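Local coordinates for insecticidal crystal protein Cry7Cal (Bacillus thuringiensis, PDB 5ZI1) that is an insecticidal toxin active against locusts, and probably acts by binding gut-cell receptors and forming pores in the membrane, at residues A[174-177]-A[178-182]; A[231-234]-A[235-238]; A[154-157]-A[158-162]; A[112-115]-A[116-120]. All coordinates share one frame; numbering follows the deposited sequence.

Interaction 1: A[174-177]-A[178-182]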
ATOM      1  N   LEU A 174       0.789  23.053  21.545  1.00 50.09           N
ATOM      2  CA  LEU A 174       0.857  21.814  22.311  1.00 48.85           C
ATOM      3  C   LEU A 174       0.253  20.661  21.518  1.00 47.05           C
ATOM      4  O   LEU A 174       0.862  19.591  21.386  1.00 45.35           O
ATOM      5  CB  LEU A 174       0.133  21.984  23.640  1.00 51.26           C
ATOM      6  CG  LEU A 174       0.184  20.770  24.580  1.00 55.29           C
ATOM      7  CD1 LEU A 174       1.585  20.583  25.163  1.00 50.95           C
ATOM      8  CD2 LEU A 174      -0.854  20.909  25.692  1.00 55.20           C
ATOM      9  N   PHE A 175      -0.942  20.876  20.962  1.00 47.43           N
ATOM     10  CA  PHE A 175      -1.613  19.834  20.181  1.00 49.17           C
ATOM     11  C   PHE A 175      -0.788  19.424  18.968  1.00 46.08           C
ATOM     12  O   PHE A 175      -0.652  18.228  18.675  1.00 44.65           O
ATOM     13  CB  PHE A 175      -2.994  20.325  19.768  1.00 45.67           C
ATOM     14  CG  PHE A 175      -3.996  20.292  20.889  1.00 47.88           C
ATOM     15  CD1 PHE A 175      -4.223  19.124  21.597  1.00 49.74           C
ATOM     16  CD2 PHE A 175      -4.696  21.424  21.240  1.00 46.76           C
ATOM     17  CE1 PHE A 175      -5.144  19.087  22.623  1.00 51.90           C
ATOM     18  CE2 PHE A 175      -5.619  21.400  22.273  1.00 45.94           C
ATOM     19  CZ  PHE A 175      -5.841  20.230  22.967  1.00 46.96           C
ATOM     20  N   TYR A 176      -0.196  20.402  18.277  1.00 46.52           N
ATOM     21  CA  TYR A 176       0.737  20.113  17.196  1.00 44.00           C
ATOM     22  C   TYR A 176       1.843  19.175  17.657  1.00 45.01           C
ATOM     23  O   TYR A 176       2.088  18.135  17.033  1.00 49.03           O
ATOM     24  CB  TYR A 176       1.333  21.417  16.643  1.00 49.24           C
ATOM     25  CG  TYR A 176       2.247  21.178  15.465  1.00 51.85           C
ATOM     26  CD1 TYR A 176       1.718  20.874  14.211  1.00 54.83           C
ATOM     27  CD2 TYR A 176       3.633  21.214  15.605  1.00 49.97           C
ATOM     28  CE1 TYR A 176       2.541  20.625  13.121  1.00 53.49           C
ATOM     29  CE2 TYR A 176       4.474  20.975  14.520  1.00 52.84           C
ATOM     30  CZ  TYR A 176       3.916  20.683  13.270  1.00 61.14           C
ATOM     31  OH  TYR A 176       4.720  20.442  12.166  1.00 56.09           O
ATOM     32  N   ASN A 177       2.507  19.511  18.769  1.00 44.20           N
ATOM     33  CA  ASN A 177       3.625  18.687  19.227  1.00 43.65           C
ATOM     34  C   ASN A 177       3.156  17.329  19.723  1.00 40.85           C
ATOM     35  O   ASN A 177       3.850  16.328  19.536  1.00 40.38           O
ATOM     36  CB  ASN A 177       4.410  19.403  20.325  1.00 48.72           C
ATOM     37  CG  ASN A 177       5.092  20.661  19.820  1.00 53.65           C
ATOM     38  OD1 ASN A 177       5.517  20.733  18.666  1.00 55.95           O
ATOM     39  ND2 ASN A 177       5.213  21.651  20.689  1.00 56.30           N
ATOM     40  N   GLU A 178       2.011  17.276  20.399  1.00 39.38           N
ATOM     41  CA  GLU A 178       1.447  15.981  20.745  1.00 45.83           C
ATOM     42  C   GLU A 178       1.215  15.141  19.491  1.00 46.59           C
ATOM     43  O   GLU A 178       1.580  13.961  19.451  1.00 46.57           O
ATOM     44  CB  GLU A 178       0.149  16.163  21.519  1.00 46.80           C
ATOM     45  CG  GLU A 178       0.348  16.693  22.914  1.00 55.83           C
ATOM     46  CD  GLU A 178      -0.968  16.865  23.630  1.00 64.96           C
ATOM     47  OE1 GLU A 178      -0.956  17.379  24.780  1.00 61.35           O
ATOM     48  OE2 GLU A 178      -2.009  16.476  23.028  1.00 64.72           O
ATOM     49  N   GLN A 179       0.646  15.749  18.441  1.00 43.85           N
ATOM     50  CA  GLN A 179       0.378  15.008  17.205  1.00 44.07           C
ATOM     51  C   GLN A 179       1.663  14.443  16.620  1.00 43.19           C
ATOM     52  O   GLN A 179       1.728  13.268  16.239  1.00 46.91           O
ATOM     53  CB  GLN A 179      -0.321  15.910  16.180  1.00 44.05           C
ATOM     54  CG  GLN A 179      -0.824  15.146  14.937  1.00 47.57           C
ATOM     55  CD  GLN A 179      -1.207  16.052  13.772  1.00 49.46           C
ATOM     56  OE1 GLN A 179      -0.485  16.996  13.433  1.00 47.05           O
ATOM     57  NE2 GLN A 179      -2.350  15.754  13.138  1.00 55.20           N
ATOM     58  N   LYS A 180       2.704  15.269  16.566  1.00 45.29           N
ATOM     59  CA  LYS A 180       4.002  14.833  16.064  1.00 46.74           C
ATOM     60  C   LYS A 180       4.511  13.616  16.818  1.00 50.82           C
ATOM     61  O   LYS A 180       4.993  12.659  16.206  1.00 53.91           O
ATOM     62  CB  LYS A 180       5.007  15.979  16.156  1.00 47.86           C
ATOM     63  CG  LYS A 180       6.354  15.640  15.563  1.00 54.53           C
ATOM     64  CD  LYS A 180       7.299  16.856  15.543  1.00 62.97           C
ATOM     65  CE  LYS A 180       6.870  17.897  14.504  1.00 67.33           C
ATOM     66  NZ  LYS A 180       7.427  17.630  13.126  1.00 67.90           N
ATOM     67  N   GLY A 181       4.428  13.637  18.155  1.00 49.66           N
ATOM     68  CA  GLY A 181       4.811  12.460  18.921  1.00 46.13           C
ATOM     69  C   GLY A 181       3.938  11.246  18.627  1.00 46.08           C
ATOM     70  O   GLY A 181       4.434  10.119  18.527  1.00 43.49           O
ATOM     71  N   TYR A 182       2.621  11.447  18.535  1.00 43.54           N
ATOM     72  CA  TYR A 182       1.728  10.318  18.264  1.00 49.44           C
ATOM     73  C   TYR A 182       1.964   9.723  16.879  1.00 46.53           C
ATOM     74  O   TYR A 182       1.817   8.509  16.692  1.00 46.32           O
ATOM     75  CB  TYR A 182       0.268  10.731  18.391  1.00 48.18           C
ATOM     76  CG  TYR A 182      -0.217  10.921  19.802  1.00 46.26           C
ATOM     77  CD1 TYR A 182      -0.136   9.893  20.735  1.00 50.93           C
ATOM     78  CD2 TYR A 182      -0.793  12.122  20.193  1.00 46.23           C
ATOM     79  CE1 TYR A 182      -0.595  10.071  22.031  1.00 47.47           C
ATOM     80  CE2 TYR A 182      -1.257  12.305  21.477  1.00 48.11           C
ATOM     81  CZ  TYR A 182      -1.146  11.281  22.390  1.00 46.06           C
ATOM     82  OH  TYR A 182      -1.618  11.484  23.661  1.00 50.93           O
TER
HETATM   83  O   HOH W   1       2.066  17.235  14.032  1.00 53.24           O
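Residues 174-182 form about two and a half turns of helix 169-202, in the alpha-helical bundle of domain I, where Glu178 packs on Leu174 and Phe175 and Lys180 packs on Tyr176. Four backbone bonds of the i to i+4 kind hold the segment. The first runs from Glu178 N to Leu174 O, at 2.8 Å and almost straight (171°). Glu178 CG sits beside its own backbone N (chi1 -71°), and the extended chain runs outward and back toward the preceding turn, beside Leu174 and Phe175. The carboxylate divides its contacts. Glu178 OE1 meets Leu174 CG at 3.6 Å, while Glu178 OE2 lies 3.7 Å from Phe175 CD1. The carboxylate stands nearly perpendicular to the phenyl ring (84°). OE2 also has a long, weak ion pair with Lys125.

On another side of the helix, Lys180 bends at its third and fourth torsions. This lays its CE 3.9 Å from Tyr176 CE2. A water donates to Gln179 OE1 at 2.6 Å and to Tyr176 O at 3.1 Å. The same water lies over one face of the Tyr176 ring, toward its rim. Tyr176 O therefore takes both this water and the N-H of Lys180. The Gln179 amide is held at both ends: OE1 by the water, and NE2 by Leu152 O and Tyr236 O. The Phe175 ring meets Phe117 of helix 107-127 edge-to-face. A helix with an apolar side packed into neighbouring helices and a polar side bearing Asn177 and Lys180 is typical of an outer, amphipathic helix of the Cry toxin bundle.

Interaction 2: A[231-234]-A[235-238]; sequences PLFP and IYDA
Tyr236 and Phe233 both hold CG beside the backbone N (chi1 -64° and -72°), which turns their rings the same way off a tight turn. The two side chains cross at a slant, with Phe233 CD1 4.2 Å from Tyr236 CE2. Leu232 O lies over one face of the tyrosine ring, 3.9 Å above its plane and toward the rim. The phenol oxygen is hydrogen-bonded to Asn149 of helix 141-165.

The backbone is wound by short-span bonds. Tyr236 N donates to Phe233 O at 3.2 Å, and Asp237 N to Pro234 O at 3.0 Å. In both the donor stands well above the carbonyl plane. Ile235 N and Tyr236 N also reach Leu232 O, both weakly. Pro234 has no N-H to donate; its carbonyl accepts from Asp237 N and from a water.

Asp237 CG is anti to the backbone N (chi1 180°), and its OD2 receives a bond from the same water at 3.0 Å. Thr240 is a further partner of OD2. Ile235 CD1 turns back to Pro231 O, at 3.6 Å. Bonds of the i to i+3 kind mark a short helical turn of 3-10 character, here at the exit from the domain I bundle toward strand 245-246.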
ATOM      1  N   PRO A 231       1.365   5.924   5.605  1.00 49.57           N
ATOM      2  CA  PRO A 231       1.824   7.100   4.835  1.00 43.66           C
ATOM      3  C   PRO A 231       0.985   8.342   5.080  1.00 47.48           C
ATOM      4  O   PRO A 231       1.476   9.456   4.891  1.00 47.34           O
ATOM      5  CB  PRO A 231       1.724   6.637   3.378  1.00 44.37           C
ATOM      6  CG  PRO A 231       1.717   5.145   3.443  1.00 50.67           C
ATOM      7  CD  PRO A 231       1.060   4.779   4.723  1.00 48.11           C
ATOM      8  N   LEU A 232      -0.270   8.194   5.491  1.00 48.88           N
ATOM      9  CA  LEU A 232      -1.100   9.364   5.730  1.00 43.32           C
ATOM     10  C   LEU A 232      -0.736  10.081   7.015  1.00 47.57           C
ATOM     11  O   LEU A 232      -0.938  11.298   7.107  1.00 48.08           O
ATOM     12  CB  LEU A 232      -2.567   8.958   5.770  1.00 47.90           C
ATOM     13  CG  LEU A 232      -3.069   8.453   4.417  1.00 50.42           C
ATOM     14  CD1 LEU A 232      -4.366   7.679   4.560  1.00 45.52           C
ATOM     15  CD2 LEU A 232      -3.251   9.632   3.503  1.00 52.26           C
ATOM     16  N   PHE A 233      -0.228   9.352   8.013  1.00 43.35           N
ATOM     17  CA  PHE A 233       0.013   9.931   9.333  1.00 45.01           C
ATOM     18  C   PHE A 233       0.800  11.241   9.293  1.00 44.29           C
ATOM     19  O   PHE A 233       0.311  12.235   9.849  1.00 42.74           O
ATOM     20  CB  PHE A 233       0.697   8.891  10.238  1.00 45.86           C
ATOM     21  CG  PHE A 233      -0.226   7.763  10.689  1.00 48.15           C
ATOM     22  CD1 PHE A 233      -1.518   7.665  10.204  1.00 41.95           C
ATOM     23  CD2 PHE A 233       0.209   6.819  11.604  1.00 42.59           C
ATOM     24  CE1 PHE A 233      -2.348   6.641  10.612  1.00 49.69           C
ATOM     25  CE2 PHE A 233      -0.614   5.809  12.031  1.00 41.41           C
ATOM     26  CZ  PHE A 233      -1.894   5.708  11.529  1.00 48.46           C
ATOM     27  N   PRO A 234       1.961  11.335   8.641  1.00 41.37           N
ATOM     28  CA  PRO A 234       2.629  12.646   8.558  1.00 48.23           C
ATOM     29  C   PRO A 234       1.851  13.684   7.755  1.00 51.10           C
ATOM     30  O   PRO A 234       2.041  14.881   7.988  1.00 45.79           O
ATOM     31  CB  PRO A 234       3.970  12.322   7.879  1.00 47.60           C
ATOM     32  CG  PRO A 234       4.071  10.825   7.859  1.00 46.89           C
ATOM     33  CD  PRO A 234       2.673  10.331   7.833  1.00 45.41           C
ATOM     34  N   ILE A 235       0.987  13.283   6.813  1.00 47.46           N
ATOM     35  CA  ILE A 235       0.231  14.282   6.065  1.00 45.37           C
ATOM     36  C   ILE A 235      -0.817  14.977   6.937  1.00 50.24           C
ATOM     37  O   ILE A 235      -1.255  16.085   6.608  1.00 49.77           O
ATOM     38  CB  ILE A 235      -0.373  13.624   4.807  1.00 51.57           C
ATOM     39  CG1 ILE A 235       0.764  13.275   3.852  1.00 48.32           C
ATOM     40  CG2 ILE A 235      -1.366  14.539   4.098  1.00 47.93           C
ATOM     41  CD1 ILE A 235       0.414  12.257   2.885  1.00 53.92           C
ATOM     42  N   TYR A 236      -1.190  14.396   8.087  1.00 47.88           N
ATOM     43  CA  TYR A 236      -2.104  15.118   8.961  1.00 44.86           C
ATOM     44  C   TYR A 236      -1.425  16.304   9.644  1.00 48.68           C
ATOM     45  O   TYR A 236      -2.094  17.043  10.381  1.00 42.00           O
ATOM     46  CB  TYR A 236      -2.688  14.190  10.026  1.00 44.93           C
ATOM     47  CG  TYR A 236      -3.553  13.055   9.518  1.00 51.74           C
ATOM     48  CD1 TYR A 236      -4.445  13.235   8.471  1.00 51.24           C
ATOM     49  CD2 TYR A 236      -3.472  11.797  10.093  1.00 46.96           C
ATOM     50  CE1 TYR A 236      -5.227  12.194   8.023  1.00 56.31           C
ATOM     51  CE2 TYR A 236      -4.241  10.750   9.644  1.00 47.96           C
ATOM     52  CZ  TYR A 236      -5.117  10.951   8.610  1.00 52.14           C
ATOM     53  OH  TYR A 236      -5.888   9.908   8.164  1.00 55.50           O
ATOM     54  N   ASP A 237      -0.120  16.470   9.425  1.00 44.16           N
ATOM     55  CA  ASP A 237       0.645  17.635   9.874  1.00 50.94           C
ATOM     56  C   ASP A 237       0.247  18.819   9.006  1.00 46.06           C
ATOM     57  O   ASP A 237       0.753  18.992   7.895  1.00 45.20           O
ATOM     58  CB  ASP A 237       2.137  17.328   9.776  1.00 50.88           C
ATOM     59  CG  ASP A 237       3.024  18.482  10.212  1.00 52.12           C
ATOM     60  OD1 ASP A 237       2.541  19.633  10.305  1.00 52.99           O
ATOM     61  OD2 ASP A 237       4.235  18.233  10.420  1.00 51.85           O
ATOM     62  N   ALA A 238      -0.676  19.640   9.510  1.00 45.80           N
ATOM     63  CA  ALA A 238      -1.237  20.718   8.702  1.00 50.00           C
ATOM     64  C   ALA A 238      -0.263  21.863   8.455  1.00 51.79           C
ATOM     65  O   ALA A 238      -0.547  22.714   7.606  1.00 50.97           O
ATOM     66  CB  ALA A 238      -2.501  21.268   9.362  1.00 51.30           C
TER
HETATM   67  O   HOH W   2       4.576  15.727   8.763  1.00 54.60           O

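Interaction 3: A[154-157]-A[158-162]; sequences LLKN and AELFG
Asn157 and Phe161 lie side by side, one helical turn apart, and point the same way. Asn157 OD1 sits at the ring edge, in its plane, 3.9 Å from Phe161 CE2. The amide is almost perpendicular to the ring (88°). One face of this ring rests on CB of the preceding residue, Leu160. Alongside, Lys156 runs fully extended, with CG anti to the backbone N (chi1 177°). Its CE touches Leu160 CD1 at 3.7 Å, so the aliphatic part of the lysine packs as a hydrocarbon.

The backbone bonding changes along the segment. Phe161 N bonds to Asn157 O at 2.7 Å, and Leu160 N to Lys156 O at 3.0 Å, both ordinary helical bonds. Just before these, Ala158 N bonds instead to Leu155 O, at 3.1 Å, while Leu154 O stays 4.0 Å from Ala158 N. This is consistent with a local tightening of the helix.

Farther out, Tyr93 OH bonds to Asn157 OD1, and His30 O accepts from Lys156 NZ. Glu159 forms a salt bridge with Arg239. Helix 141-165 is the central helix of the domain I bundle. The polar ends of the buried Lys156 and Asn157, at NZ and OD1, are thus satisfied by partners outside the segment, while the Lys156 methylenes pack against Leu160.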
ATOM      1  N   LEU A 154      -8.124  13.761  14.029  1.00 44.48           N
ATOM      2  CA  LEU A 154      -8.787  14.674  14.950  1.00 40.86           C
ATOM      3  C   LEU A 154      -7.835  15.777  15.419  1.00 48.00           C
ATOM      4  O   LEU A 154      -8.243  16.931  15.571  1.00 42.66           O
ATOM      5  CB  LEU A 154      -9.334  13.909  16.145  1.00 39.12           C
ATOM      6  CG  LEU A 154      -9.997  14.818  17.177  1.00 46.84           C
ATOM      7  CD1 LEU A 154     -11.231  15.400  16.578  1.00 45.74           C
ATOM      8  CD2 LEU A 154     -10.298  14.122  18.514  1.00 48.29           C
ATOM      9  N   LEU A 155      -6.565  15.437  15.662  1.00 42.41           N
ATOM     10  CA  LEU A 155      -5.635  16.427  16.182  1.00 47.35           C
ATOM     11  C   LEU A 155      -5.376  17.511  15.148  1.00 50.85           C
ATOM     12  O   LEU A 155      -5.155  18.672  15.513  1.00 52.83           O
ATOM     13  CB  LEU A 155      -4.331  15.745  16.624  1.00 44.46           C
ATOM     14  CG  LEU A 155      -4.406  15.054  17.996  1.00 45.59           C
ATOM     15  CD1 LEU A 155      -3.331  13.988  18.208  1.00 37.07           C
ATOM     16  CD2 LEU A 155      -4.348  16.142  19.083  1.00 46.05           C
ATOM     17  N   LYS A 156      -5.448  17.158  13.859  1.00 47.56           N
ATOM     18  CA  LYS A 156      -5.329  18.157  12.803  1.00 48.14           C
ATOM     19  C   LYS A 156      -6.352  19.273  12.978  1.00 47.98           C
ATOM     20  O   LYS A 156      -6.065  20.437  12.680  1.00 49.75           O
ATOM     21  CB  LYS A 156      -5.493  17.493  11.431  1.00 48.68           C
ATOM     22  CG  LYS A 156      -5.450  18.462  10.254  1.00 50.27           C
ATOM     23  CD  LYS A 156      -5.508  17.728   8.909  1.00 53.36           C
ATOM     24  CE  LYS A 156      -5.691  18.698   7.747  1.00 54.15           C
ATOM     25  NZ  LYS A 156      -5.333  18.101   6.432  1.00 51.80           N
ATOM     26  N   ASN A 157      -7.550  18.941  13.464  1.00 46.60           N
ATOM     27  CA  ASN A 157      -8.590  19.957  13.589  1.00 45.51           C
ATOM     28  C   ASN A 157      -8.131  21.132  14.461  1.00 52.55           C
ATOM     29  O   ASN A 157      -8.471  22.285  14.176  1.00 53.75           O
ATOM     30  CB  ASN A 157      -9.875  19.331  14.135  1.00 47.08           C
ATOM     31  CG  ASN A 157     -10.627  18.487  13.084  1.00 52.49           C
ATOM     32  OD1 ASN A 157     -11.854  18.447  13.078  1.00 52.19           O
ATOM     33  ND2 ASN A 157      -9.889  17.800  12.218  1.00 48.71           N
ATOM     34  N   ALA A 158      -7.335  20.873  15.510  1.00 49.40           N
ATOM     35  CA  ALA A 158      -6.882  21.976  16.362  1.00 52.34           C
ATOM     36  C   ALA A 158      -6.044  22.969  15.569  1.00 50.94           C
ATOM     37  O   ALA A 158      -6.201  24.191  15.719  1.00 48.13           O
ATOM     38  CB  ALA A 158      -6.087  21.457  17.569  1.00 44.52           C
ATOM     39  N   GLU A 159      -5.168  22.473  14.689  1.00 49.79           N
ATOM     40  CA  GLU A 159      -4.383  23.408  13.895  1.00 50.60           C
ATOM     41  C   GLU A 159      -5.240  24.114  12.863  1.00 54.89           C
ATOM     42  O   GLU A 159      -4.977  25.276  12.535  1.00 57.62           O
ATOM     43  CB  GLU A 159      -3.192  22.710  13.221  1.00 54.47           C
ATOM     44  CG  GLU A 159      -2.419  23.686  12.312  1.00 59.04           C
ATOM     45  CD  GLU A 159      -1.208  24.278  13.046  1.00 61.26           C
ATOM     46  OE1 GLU A 159      -0.880  23.776  14.147  1.00 56.03           O
ATOM     47  OE2 GLU A 159      -0.611  25.284  12.579  1.00 61.12           O
ATOM     48  N   LEU A 160      -6.276  23.443  12.355  1.00 54.52           N
ATOM     49  CA  LEU A 160      -7.109  24.088  11.355  1.00 55.57           C
ATOM     50  C   LEU A 160      -8.023  25.133  11.976  1.00 57.22           C
ATOM     51  O   LEU A 160      -8.164  26.242  11.442  1.00 59.18           O
ATOM     52  CB  LEU A 160      -7.947  23.055  10.604  1.00 57.07           C
ATOM     53  CG  LEU A 160      -7.236  22.055   9.694  1.00 57.90           C
ATOM     54  CD1 LEU A 160      -8.218  20.958   9.332  1.00 56.34           C
ATOM     55  CD2 LEU A 160      -6.709  22.742   8.459  1.00 53.93           C
ATOM     56  N   PHE A 161      -8.663  24.802  13.091  1.00 53.09           N
ATOM     57  CA  PHE A 161      -9.748  25.618  13.599  1.00 52.23           C
ATOM     58  C   PHE A 161      -9.510  26.169  15.002  1.00 58.58           C
ATOM     59  O   PHE A 161     -10.298  27.016  15.447  1.00 58.83           O
ATOM     60  CB  PHE A 161     -11.065  24.820  13.588  1.00 53.21           C
ATOM     61  CG  PHE A 161     -11.309  24.021  12.308  1.00 58.72           C
ATOM     62  CD1 PHE A 161     -11.400  24.654  11.069  1.00 55.75           C
ATOM     63  CD2 PHE A 161     -11.494  22.640  12.359  1.00 54.18           C
ATOM     64  CE1 PHE A 161     -11.641  23.924   9.912  1.00 60.67           C
ATOM     65  CE2 PHE A 161     -11.745  21.899  11.200  1.00 57.71           C
ATOM     66  CZ  PHE A 161     -11.814  22.537   9.978  1.00 57.63           C
ATOM     67  N   GLY A 162      -8.447  25.746  15.696  1.00 54.66           N
ATOM     68  CA  GLY A 162      -8.215  26.128  17.087  1.00 58.21           C
ATOM     69  C   GLY A 162      -8.268  27.613  17.391  1.00 55.26           C
ATOM     70  O   GLY A 162      -9.062  28.052  18.228  1.00 55.07           O
TER

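Interaction 4: A[112-115]-A[116-120]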
ATOM      1  N   LEU A 112     -18.572  25.582  22.700  1.00 60.20           N
ATOM      2  CA  LEU A 112     -19.109  24.223  22.657  1.00 61.34           C
ATOM      3  C   LEU A 112     -18.253  23.297  21.809  1.00 58.25           C
ATOM      4  O   LEU A 112     -18.052  22.136  22.173  1.00 57.09           O
ATOM      5  CB  LEU A 112     -20.550  24.227  22.139  1.00 62.27           C
ATOM      6  CG  LEU A 112     -21.587  24.589  23.202  1.00 65.73           C
ATOM      7  CD1 LEU A 112     -22.899  24.938  22.530  1.00 60.00           C
ATOM      8  CD2 LEU A 112     -21.771  23.442  24.197  1.00 57.31           C
ATOM      9  N   VAL A 113     -17.731  23.777  20.681  1.00 57.53           N
ATOM     10  CA  VAL A 113     -16.949  22.864  19.860  1.00 55.88           C
ATOM     11  C   VAL A 113     -15.553  22.687  20.443  1.00 53.62           C
ATOM     12  O   VAL A 113     -15.005  21.578  20.382  1.00 48.99           O
ATOM     13  CB  VAL A 113     -16.928  23.306  18.381  1.00 53.99           C
ATOM     14  CG1 VAL A 113     -16.288  24.689  18.209  1.00 55.31           C
ATOM     15  CG2 VAL A 113     -16.228  22.263  17.534  1.00 53.39           C
ATOM     16  N   TYR A 114     -14.993  23.736  21.063  1.00 54.96           N
ATOM     17  CA  TYR A 114     -13.752  23.586  21.820  1.00 52.90           C
ATOM     18  C   TYR A 114     -13.867  22.501  22.882  1.00 51.23           C
ATOM     19  O   TYR A 114     -12.967  21.650  22.999  1.00 48.46           O
ATOM     20  CB  TYR A 114     -13.331  24.898  22.460  1.00 51.68           C
ATOM     21  CG  TYR A 114     -12.146  24.755  23.408  1.00 55.02           C
ATOM     22  CD1 TYR A 114     -10.853  24.896  22.938  1.00 57.44           C
ATOM     23  CD2 TYR A 114     -12.311  24.488  24.755  1.00 57.92           C
ATOM     24  CE1 TYR A 114      -9.766  24.754  23.764  1.00 55.65           C
ATOM     25  CE2 TYR A 114     -11.224  24.349  25.593  1.00 60.21           C
ATOM     26  CZ  TYR A 114      -9.953  24.498  25.098  1.00 60.51           C
ATOM     27  OH  TYR A 114      -8.856  24.380  25.933  1.00 55.85           O
ATOM     28  N   GLU A 115     -14.945  22.520  23.678  1.00 53.90           N
ATOM     29  CA  GLU A 115     -15.121  21.522  24.730  0.69 57.66           C
ATOM     30  C   GLU A 115     -15.232  20.111  24.193  1.00 56.96           C
ATOM     31  O   GLU A 115     -14.643  19.203  24.762  1.00 52.92           O
ATOM     32  CB  GLU A 115     -16.380  21.875  25.504  0.69 60.93           C
ATOM     33  CG  GLU A 115     -16.577  21.057  26.777  0.69 63.55           C
ATOM     34  CD  GLU A 115     -17.864  20.264  26.757  0.69 67.09           C
ATOM     35  OE1 GLU A 115     -17.847  19.157  26.183  0.69 71.00           O
ATOM     36  OE2 GLU A 115     -18.878  20.747  27.304  0.69 68.91           O
ATOM     37  N   ARG A 116     -16.068  19.891  23.161  1.00 54.01           N
ATOM     38  CA  ARG A 116     -16.155  18.564  22.563  1.00 53.56           C
ATOM     39  C   ARG A 116     -14.823  18.120  21.994  1.00 51.56           C
ATOM     40  O   ARG A 116     -14.510  16.921  22.034  1.00 50.75           O
ATOM     41  CB  ARG A 116     -17.228  18.500  21.478  1.00 59.53           C
ATOM     42  CG  ARG A 116     -18.567  18.994  21.950  1.00 55.88           C
ATOM     43  CD  ARG A 116     -19.404  17.833  22.475  1.00 63.06           C
ATOM     44  NE  ARG A 116     -20.726  18.322  22.856  1.00 75.55           N
ATOM     45  CZ  ARG A 116     -21.042  18.763  24.070  1.00 82.74           C
ATOM     46  NH1 ARG A 116     -20.128  18.755  25.045  1.00 76.95           N
ATOM     47  NH2 ARG A 116     -22.264  19.206  24.300  1.00 84.11           N
ATOM     48  N   PHE A 117     -14.017  19.054  21.489  1.00 49.24           N
ATOM     49  CA  PHE A 117     -12.732  18.657  20.927  1.00 51.51           C
ATOM     50  C   PHE A 117     -11.806  18.106  22.007  1.00 48.69           C
ATOM     51  O   PHE A 117     -11.297  16.986  21.891  1.00 50.37           O
ATOM     52  CB  PHE A 117     -12.067  19.826  20.201  1.00 51.76           C
ATOM     53  CG  PHE A 117     -10.652  19.517  19.788  1.00 51.30           C
ATOM     54  CD1 PHE A 117     -10.401  18.845  18.605  1.00 49.33           C
ATOM     55  CD2 PHE A 117      -9.582  19.825  20.613  1.00 45.39           C
ATOM     56  CE1 PHE A 117      -9.101  18.523  18.233  1.00 50.09           C
ATOM     57  CE2 PHE A 117      -8.274  19.504  20.258  1.00 43.82           C
ATOM     58  CZ  PHE A 117      -8.034  18.856  19.066  1.00 51.52           C
ATOM     59  N   VAL A 118     -11.556  18.888  23.063  1.00 50.10           N
ATOM     60  CA  VAL A 118     -10.585  18.428  24.057  1.00 45.38           C
ATOM     61  C   VAL A 118     -11.143  17.244  24.831  1.00 49.26           C
ATOM     62  O   VAL A 118     -10.398  16.317  25.174  1.00 51.47           O
ATOM     63  CB  VAL A 118     -10.127  19.569  24.995  1.00 53.07           C
ATOM     64  CG1 VAL A 118      -9.681  20.801  24.194  1.00 50.85           C
ATOM     65  CG2 VAL A 118     -11.204  19.943  25.971  1.00 55.27           C
ATOM     66  N   SER A 119     -12.456  17.202  25.063  1.00 50.29           N
ATOM     67  CA  SER A 119     -13.008  16.005  25.687  1.00 53.10           C
ATOM     68  C   SER A 119     -12.891  14.797  24.767  1.00 48.53           C
ATOM     69  O   SER A 119     -12.647  13.684  25.247  1.00 48.63           O
ATOM     70  CB  SER A 119     -14.459  16.229  26.119  1.00 54.58           C
ATOM     71  OG  SER A 119     -15.298  16.508  25.010  1.00 61.67           O
ATOM     72  N   THR A 120     -13.042  14.981  23.446  1.00 50.39           N
ATOM     73  CA  THR A 120     -12.950  13.819  22.552  1.00 51.02           C
ATOM     74  C   THR A 120     -11.500  13.386  22.386  1.00 48.94           C
ATOM     75  O   THR A 120     -11.203  12.187  22.337  1.00 49.20           O
ATOM     76  CB  THR A 120     -13.573  14.114  21.180  1.00 48.45           C
ATOM     77  OG1 THR A 120     -14.974  14.366  21.326  1.00 48.76           O
ATOM     78  CG2 THR A 120     -13.406  12.929  20.248  1.00 46.15           C
TER
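Tyr114 and Val118 form an i to i+4 pair on helix 107-127, one of the helices of the domain I bundle. The apolar contact is a CH-pi interaction. Val118 CG1 lies over one face of the tyrosine ring, 4.1 Å from its centroid and 20° off the ring normal. CG1 is beside the valine backbone N (chi1 -50°), which directs it at the ring. The tyrosine hydroxyl is bonded to Glu171.

The charged contact is between neighbours in sequence. Glu115 OE1 meets Arg116 NH1 at 2.6 Å, at the guanidinium edge and near its plane. The carboxylate is turned 56° from that plane. Glu115 was modelled in two conformations, so this salt bridge belongs to one of them and its persistence is doubtful.

Backbone bonds tie Arg116, Phe117, Val118 and Ser119 to the residues four before them. Arg116 CG also packs on the backbone, 3.2 Å from Leu112 O. Ser119 N reaches Glu115 O at 3.0 Å. Arg116 O accepts from two atoms of Thr120, N at 2.8 Å and OG1 at 2.7 Å, which approach it from opposite faces of the carbonyl plane.

Overall arrangement
Along the chain the order is interaction 4, interaction 3, interaction 1, interaction 2. Each joins consecutive segments, so none closes a long loop, and they neither nest nor cross. Interactions 4, 3 and 1 lie on three successive helices of domain I: 107-127, 141-165 and 169-202. Interaction 3 is on the middle one. Its Leu154 and Ala158 pack on Phe117 of interaction 4, and its Leu155 packs on Tyr182 of interaction 1. Interaction 2 comes after helix 208-227 and packs back on the helices, with Ala238 against Glu159 and Asp237 weakly hydrogen-bonded to Tyr176 of interaction 1. Interactions 2 and 4 do not touch; their nearest atoms are about 11 Å apart.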